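Local coordinates for protein nucleoside-triphosphatase THEP1 (PDB 1YE8) that hydrolyses nucleoside triphosphates, ATP, GTP, CTP, TTP and UTP among them, to the diphosphate and phosphate, and has no kinase activity, at residues K18-V21 and E22-K26; E170-L173 and S174-R178. One frame throughout, in Å; residues are numbered along the deposited sequence.

Interaction 1. Residues K18-V21 and E22-K26; sequences KKIV and ERLGK
Glu22 begins the turn that follows 18-21: its N donates to Lys18 O at 3.0 Å, while its side chain runs extended from the helix and Lys18 sends NZ to a salt bridge with Glu34. Arg23 repeats the i to i+4 bond, N to Lys19 O at 3.0 Å, and its CG also lies 3.4 Å from Lys19 O. With CG anti to the carbonyl carbon (chi1 -72°) and further bends at chi2 and chi3, the Arg23 chain bends round so that NH2 forms a salt bridge with Glu170 OE2 of helix 168-175. These turns close helix 13-24, the helix that leaves the P-loop, the ATP-binding loop inferred for this P-loop NTPase. Leu24 N reaches Ile20 O at 2.9 Å, and the two side chains run alongside each other from neighbouring turns of the same helix face. Their contact is Ile20 CG2 against Leu24 CD1 at 3.7 Å; both residues are buried, Ile20 against Leu169 and Ile172 of helix 168-175, Leu24 against Val102. Gly25 N gives the last bond of the series, 3.0 Å to Val21 O, with an N-H...O angle of 135° that is more bent than in the three before it. Gly25 then leaves helical geometry with phi at 59°, ending the helix.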
ATOM      1  N   LYS A  18       3.761   3.583   8.120  1.00 11.81           N
ATOM      2  CA  LYS A  18       4.931   4.440   8.324  1.00 12.27           C
ATOM      3  C   LYS A  18       5.782   3.967   9.513  1.00 13.20           C
ATOM      4  O   LYS A  18       7.012   3.971   9.445  1.00 13.74           O
ATOM      5  CB  LYS A  18       4.507   5.897   8.455  1.00 13.66           C
ATOM      6  CG  LYS A  18       4.056   6.486   7.125  1.00 14.64           C
ATOM      7  CD  LYS A  18       3.435   7.857   7.274  1.00 16.84           C
ATOM      8  CE  LYS A  18       4.442   8.903   7.713  1.00 19.04           C
ATOM      9  NZ  LYS A  18       3.785  10.233   7.798  1.00 22.34           N
ATOM     10  N   LYS A  19       5.125   3.527  10.579  1.00 13.58           N
ATOM     11  CA  LYS A  19       5.842   2.984  11.736  1.00 14.34           C
ATOM     12  C   LYS A  19       6.601   1.720  11.337  1.00 13.88           C
ATOM     13  O   LYS A  19       7.734   1.504  11.771  1.00 14.14           O
ATOM     14  CB  LYS A  19       4.881   2.634  12.873  1.00 15.05           C
ATOM     15  CG  LYS A  19       4.274   3.797  13.627  1.00 17.07           C
ATOM     16  CD  LYS A  19       3.199   3.262  14.595  1.00 20.51           C
ATOM     17  CE  LYS A  19       2.567   4.350  15.417  1.00 22.37           C
ATOM     18  NZ  LYS A  19       1.557   3.743  16.329  1.00 24.25           N
ATOM     19  N   ILE A  20       5.970   0.876  10.519  1.00 13.00           N
ATOM     20  CA  ILE A  20       6.606  -0.345  10.038  1.00 13.24           C
ATOM     21  C   ILE A  20       7.834  -0.012   9.185  1.00 13.01           C
ATOM     22  O   ILE A  20       8.903  -0.622   9.366  1.00 13.19           O
ATOM     23  CB  ILE A  20       5.586  -1.243   9.262  1.00 13.05           C
ATOM     24  CG1 ILE A  20       4.518  -1.805  10.208  1.00 13.91           C
ATOM     25  CG2 ILE A  20       6.284  -2.377   8.552  1.00 14.07           C
ATOM     26  CD1 ILE A  20       3.272  -2.349   9.481  1.00 13.93           C
ATOM     27  N   VAL A  21       7.686   0.956   8.276  1.00 12.86           N
ATOM     28  CA  VAL A  21       8.792   1.400   7.421  1.00 12.85           C
ATOM     29  C   VAL A  21       9.970   1.895   8.266  1.00 13.52           C
ATOM     30  O   VAL A  21      11.128   1.519   8.005  1.00 13.38           O
ATOM     31  CB  VAL A  21       8.321   2.476   6.425  1.00 12.76           C
ATOM     32  CG1 VAL A  21       9.500   3.180   5.741  1.00 12.83           C
ATOM     33  CG2 VAL A  21       7.377   1.857   5.384  1.00 12.91           C
ATOM     34  N   GLU A  22       9.680   2.712   9.278  1.00 14.01           N
ATOM     35  CA  GLU A  22      10.769   3.250  10.096  1.00 15.11           C
ATOM     36  C   GLU A  22      11.494   2.112  10.822  1.00 15.57           C
ATOM     37  O   GLU A  22      12.731   2.078  10.880  1.00 16.32           O
ATOM     38  CB  GLU A  22      10.259   4.293  11.083  1.00 15.91           C
ATOM     39  CG  GLU A  22      11.378   4.916  11.906  1.00 18.60           C
ATOM     40  CD  GLU A  22      10.922   6.056  12.794  1.00 23.21           C
ATOM     41  OE1 GLU A  22      10.373   5.794  13.891  1.00 25.29           O
ATOM     42  OE2 GLU A  22      11.137   7.221  12.393  1.00 26.89           O
ATOM     43  N   ARG A  23      10.733   1.178  11.374  1.00 14.95           N
ATOM     44  CA  ARG A  23      11.341   0.041  12.056  1.00 15.72           C
ATOM     45  C   ARG A  23      12.171  -0.847  11.148  1.00 15.75           C
ATOM     46  O   ARG A  23      13.225  -1.344  11.543  1.00 17.04           O
ATOM     47  CB  ARG A  23      10.279  -0.772  12.785  1.00 16.02           C
ATOM     48  CG  ARG A  23       9.752  -0.048  14.015  1.00 16.74           C
ATOM     49  CD  ARG A  23      10.744  -0.022  15.193  1.00 16.63           C
ATOM     50  NE  ARG A  23      10.812  -1.342  15.815  1.00 16.98           N
ATOM     51  CZ  ARG A  23       9.950  -1.775  16.728  1.00 16.46           C
ATOM     52  NH1 ARG A  23       8.958  -0.989  17.128  1.00 16.23           N
ATOM     53  NH2 ARG A  23      10.075  -3.000  17.225  1.00 18.77           N
ATOM     54  N   LEU A  24      11.682  -1.069   9.929  1.00 15.46           N
ATOM     55  CA  LEU A  24      12.380  -1.915   8.973  1.00 15.08           C
ATOM     56  C   LEU A  24      13.621  -1.272   8.348  1.00 15.07           C
ATOM     57  O   LEU A  24      14.489  -1.992   7.847  1.00 15.55           O
ATOM     58  CB  LEU A  24      11.413  -2.371   7.874  1.00 14.31           C
ATOM     59  CG  LEU A  24      10.339  -3.400   8.253  1.00 13.49           C
ATOM     60  CD1 LEU A  24       9.412  -3.566   7.070  1.00 13.79           C
ATOM     61  CD2 LEU A  24      10.931  -4.745   8.663  1.00 16.02           C
ATOM     62  N   GLY A  25      13.720   0.054   8.364  1.00 15.33           N
ATOM     63  CA  GLY A  25      14.887   0.716   7.800  1.00 15.69           C
ATOM     64  C   GLY A  25      15.074   0.397   6.331  1.00 15.61           C
ATOM     65  O   GLY A  25      14.130   0.468   5.544  1.00 16.02           O
ATOM     66  N   LYS A  26      16.286   0.012   5.964  1.00 15.55           N
ATOM     67  CA  LYS A  26      16.649  -0.217   4.573  1.00 15.56           C
ATOM     68  C   LYS A  26      15.987  -1.476   4.014  1.00 14.63           C
ATOM     69  O   LYS A  26      16.047  -1.734   2.807  1.00 15.40           O
ATOM     70  CB  LYS A  26      18.178  -0.294   4.431  1.00 16.13           C
ATOM     71  CG  LYS A  26      18.897   1.033   4.682  1.00 18.73           C
ATOM     72  CD  LYS A  26      20.402   0.836   4.596  1.00 21.98           C
ATOM     73  CE  LYS A  26      21.150   2.163   4.541  1.00 24.37           C
ATOM     74  NZ  LYS A  26      22.080   2.316   5.700  1.00 27.25           N
TER

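Interaction 2. Residues E170-L173 and S174-R178; sequences EDIL and SLLER
The C-terminal end of helix 168-175 and the tail that follows it form this contact, in which Glu170 and Arg178 join the helix to the last residue of the chain. Three backbone bonds of i to i+4 type carry the helix to its end: Ser174 N to Glu170 O, Leu175 N to Asp171 O, and Leu176 N to Ile172 O at 3.1 Å. Leu176 then departs from helical angles (psi 160°). Beyond it, one water donates to both Leu173 O (2.6 Å) and Glu177 O (2.7 Å), linking the final turn to the tail. Arg178 folds back with a bend at chi2 (-50°), and its NH1 donates to Glu170 OE1 at 3.0 Å, nearly straight at 163°. The carboxylate oxygen sits at the guanidinium edge, and the two planes are nearly coplanar. One guanidinium face lies over the backbone, with Ser174 N 3.8 Å above its centre, and NH1 comes 3.7 Å from Leu173 CB. On the buried flank, Ile172 CG2 and Leu176 CD1 pack alongside each other at 4.1 Å, near Ile3 of strand 2-6. Replacing Glu170 with an alanine would probably leave the guanidinium groups of Arg178 and Arg23 without their shared carboxylate, and the Arg178 group freer to turn. Because OE1 takes Arg178 and OE2 takes Arg23, the one carboxylate engages two guanidinium groups, and its negative charge is likely to offset both positive ones.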
ATOM      1  N   GLU A 170       4.076  -4.783  17.129  1.00 22.52           N
ATOM      2  CA  GLU A 170       5.017  -5.844  17.496  1.00 23.14           C
ATOM      3  C   GLU A 170       4.630  -7.239  16.974  1.00 22.77           C
ATOM      4  O   GLU A 170       5.508  -8.049  16.615  1.00 23.55           O
ATOM      5  CB  GLU A 170       5.260  -5.871  19.014  1.00 23.76           C
ATOM      6  CG  GLU A 170       6.011  -4.657  19.565  1.00 25.10           C
ATOM      7  CD  GLU A 170       7.345  -4.356  18.880  1.00 25.84           C
ATOM      8  OE1 GLU A 170       7.993  -5.268  18.308  1.00 28.10           O
ATOM      9  OE2 GLU A 170       7.759  -3.185  18.941  1.00 25.07           O
ATOM     10  N   ASP A 171       3.328  -7.516  16.934  1.00 22.83           N
ATOM     11  CA  ASP A 171       2.820  -8.750  16.339  1.00 22.63           C
ATOM     12  C   ASP A 171       3.298  -8.844  14.882  1.00 21.31           C
ATOM     13  O   ASP A 171       3.846  -9.873  14.451  1.00 21.50           O
ATOM     14  CB  ASP A 171       1.285  -8.800  16.422  1.00 23.75           C
ATOM     15  CG  ASP A 171       0.767  -8.703  17.853  1.00 26.19           C
ATOM     16  OD1 ASP A 171       1.512  -9.055  18.793  1.00 28.37           O
ATOM     17  OD2 ASP A 171      -0.374  -8.273  18.137  1.00 28.10           O
ATOM     18  N   ILE A 172       3.101  -7.745  14.148  1.00 20.59           N
ATOM     19  CA  ILE A 172       3.507  -7.646  12.744  1.00 19.00           C
ATOM     20  C   ILE A 172       5.021  -7.808  12.597  1.00 18.52           C
ATOM     21  O   ILE A 172       5.487  -8.626  11.795  1.00 17.74           O
ATOM     22  CB  ILE A 172       3.016  -6.296  12.133  1.00 18.29           C
ATOM     23  CG1 ILE A 172       1.483  -6.281  12.048  1.00 18.51           C
ATOM     24  CG2 ILE A 172       3.646  -6.055  10.745  1.00 17.25           C
ATOM     25  CD1 ILE A 172       0.893  -4.919  11.655  1.00 19.04           C
ATOM     26  N   LEU A 173       5.781  -7.048  13.388  1.00 18.76           N
ATOM     27  CA  LEU A 173       7.245  -7.075  13.275  1.00 19.15           C
ATOM     28  C   LEU A 173       7.876  -8.424  13.636  1.00 20.49           C
ATOM     29  O   LEU A 173       8.856  -8.822  13.014  1.00 21.01           O
ATOM     30  CB  LEU A 173       7.890  -5.919  14.047  1.00 18.99           C
ATOM     31  CG  LEU A 173       7.590  -4.522  13.482  1.00 17.53           C
ATOM     32  CD1 LEU A 173       8.199  -3.478  14.391  1.00 18.71           C
ATOM     33  CD2 LEU A 173       8.106  -4.333  12.052  1.00 17.67           C
ATOM     34  N   SER A 174       7.281  -9.135  14.592  1.00 21.55           N
ATOM     35  CA  SER A 174       7.716 -10.499  14.903  1.00 22.87           C
ATOM     36  C   SER A 174       7.513 -11.463  13.728  1.00 23.07           C
ATOM     37  O   SER A 174       8.397 -12.272  13.414  1.00 23.47           O
ATOM     38  CB  SER A 174       7.000 -11.033  16.143  1.00 23.33           C
ATOM     39  OG  SER A 174       7.400 -12.371  16.404  1.00 24.94           O
ATOM     40  N   LEU A 175       6.348 -11.371  13.081  1.00 22.85           N
ATOM     41  CA  LEU A 175       6.029 -12.222  11.933  1.00 23.15           C
ATOM     42  C   LEU A 175       6.985 -11.980  10.773  1.00 23.37           C
ATOM     43  O   LEU A 175       7.404 -12.921  10.100  1.00 23.76           O
ATOM     44  CB  LEU A 175       4.572 -12.026  11.489  1.00 22.95           C
ATOM     45  CG  LEU A 175       3.552 -12.746  12.378  1.00 22.89           C
ATOM     46  CD1 LEU A 175       2.165 -12.142  12.231  1.00 23.35           C
ATOM     47  CD2 LEU A 175       3.552 -14.244  12.068  1.00 23.49           C
ATOM     48  N   LEU A 176       7.330 -10.718  10.546  1.00 23.63           N
ATOM     49  CA  LEU A 176       8.412 -10.383   9.635  1.00 24.31           C
ATOM     50  C   LEU A 176       9.696 -10.769  10.393  1.00 25.93           C
ATOM     51  O   LEU A 176       9.660 -10.943  11.604  1.00 26.71           O
ATOM     52  CB  LEU A 176       8.347  -8.893   9.253  1.00 23.30           C
ATOM     53  CG  LEU A 176       7.060  -8.415   8.537  1.00 20.77           C
ATOM     54  CD1 LEU A 176       6.935  -6.900   8.536  1.00 19.04           C
ATOM     55  CD2 LEU A 176       6.941  -8.959   7.102  1.00 19.78           C
ATOM     56  N   GLU A 177      10.819 -10.961   9.723  1.00 27.83           N
ATOM     57  CA  GLU A 177      12.006 -11.348  10.498  1.00 28.40           C
ATOM     58  C   GLU A 177      12.451 -10.174  11.381  1.00 28.07           C
ATOM     59  O   GLU A 177      12.315  -9.025  10.978  1.00 27.77           O
ATOM     60  CB  GLU A 177      13.144 -11.818   9.593  1.00 29.35           C
ATOM     61  CG  GLU A 177      13.995 -12.929  10.206  1.00 31.50           C
ATOM     62  CD  GLU A 177      14.991 -13.543   9.227  1.00 34.02           C
ATOM     63  OE1 GLU A 177      15.101 -13.054   8.081  1.00 35.38           O
ATOM     64  OE2 GLU A 177      15.669 -14.525   9.606  1.00 35.40           O
ATOM     65  N   ARG A 178      12.958 -10.454  12.583  1.00 28.20           N
ATOM     66  CA  ARG A 178      13.467  -9.385  13.449  1.00 28.06           C
ATOM     67  C   ARG A 178      14.592  -8.607  12.775  1.00 28.56           C
ATOM     68  O   ARG A 178      15.587  -9.193  12.346  1.00 28.70           O
ATOM     69  CB  ARG A 178      13.965  -9.930  14.798  1.00 27.76           C
ATOM     70  CG  ARG A 178      12.907 -10.057  15.891  1.00 26.68           C
ATOM     71  CD  ARG A 178      12.052  -8.822  16.138  1.00 24.94           C
ATOM     72  NE  ARG A 178      10.919  -9.174  16.987  1.00 22.44           N
ATOM     73  CZ  ARG A 178       9.941  -8.346  17.344  1.00 22.08           C
ATOM     74  NH1 ARG A 178       9.943  -7.083  16.957  1.00 21.91           N
ATOM     75  NH2 ARG A 178       8.962  -8.790  18.117  1.00 23.05           N
TER
HETATM   76  O   HOH W   1      10.602  -7.215  11.894  1.00 33.39           O

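How the interactions relate
Interaction 1 comes early in the chain, at the end of helix 13-24, and interaction 2 closes it, at the end of helix 168-175; their centres are nevertheless about 12 Å apart, on the same side of the chain's centre. The helix ends touch directly. Arg23 NH2 meets Glu170 OE2 in a 2.9 Å salt bridge, Arg23 CZ packs on Leu173 CD1 at 3.4 Å, and Ile20 CD1 lies 3.9 Å from Ile172 CG2. Both helices also pack on the parallel sheet: helix 13-24 on strand 102-105, and helix 168-175 on strands 2-6 and 156-159. The C-terminal helix is thereby fastened to the helix that follows the P-loop.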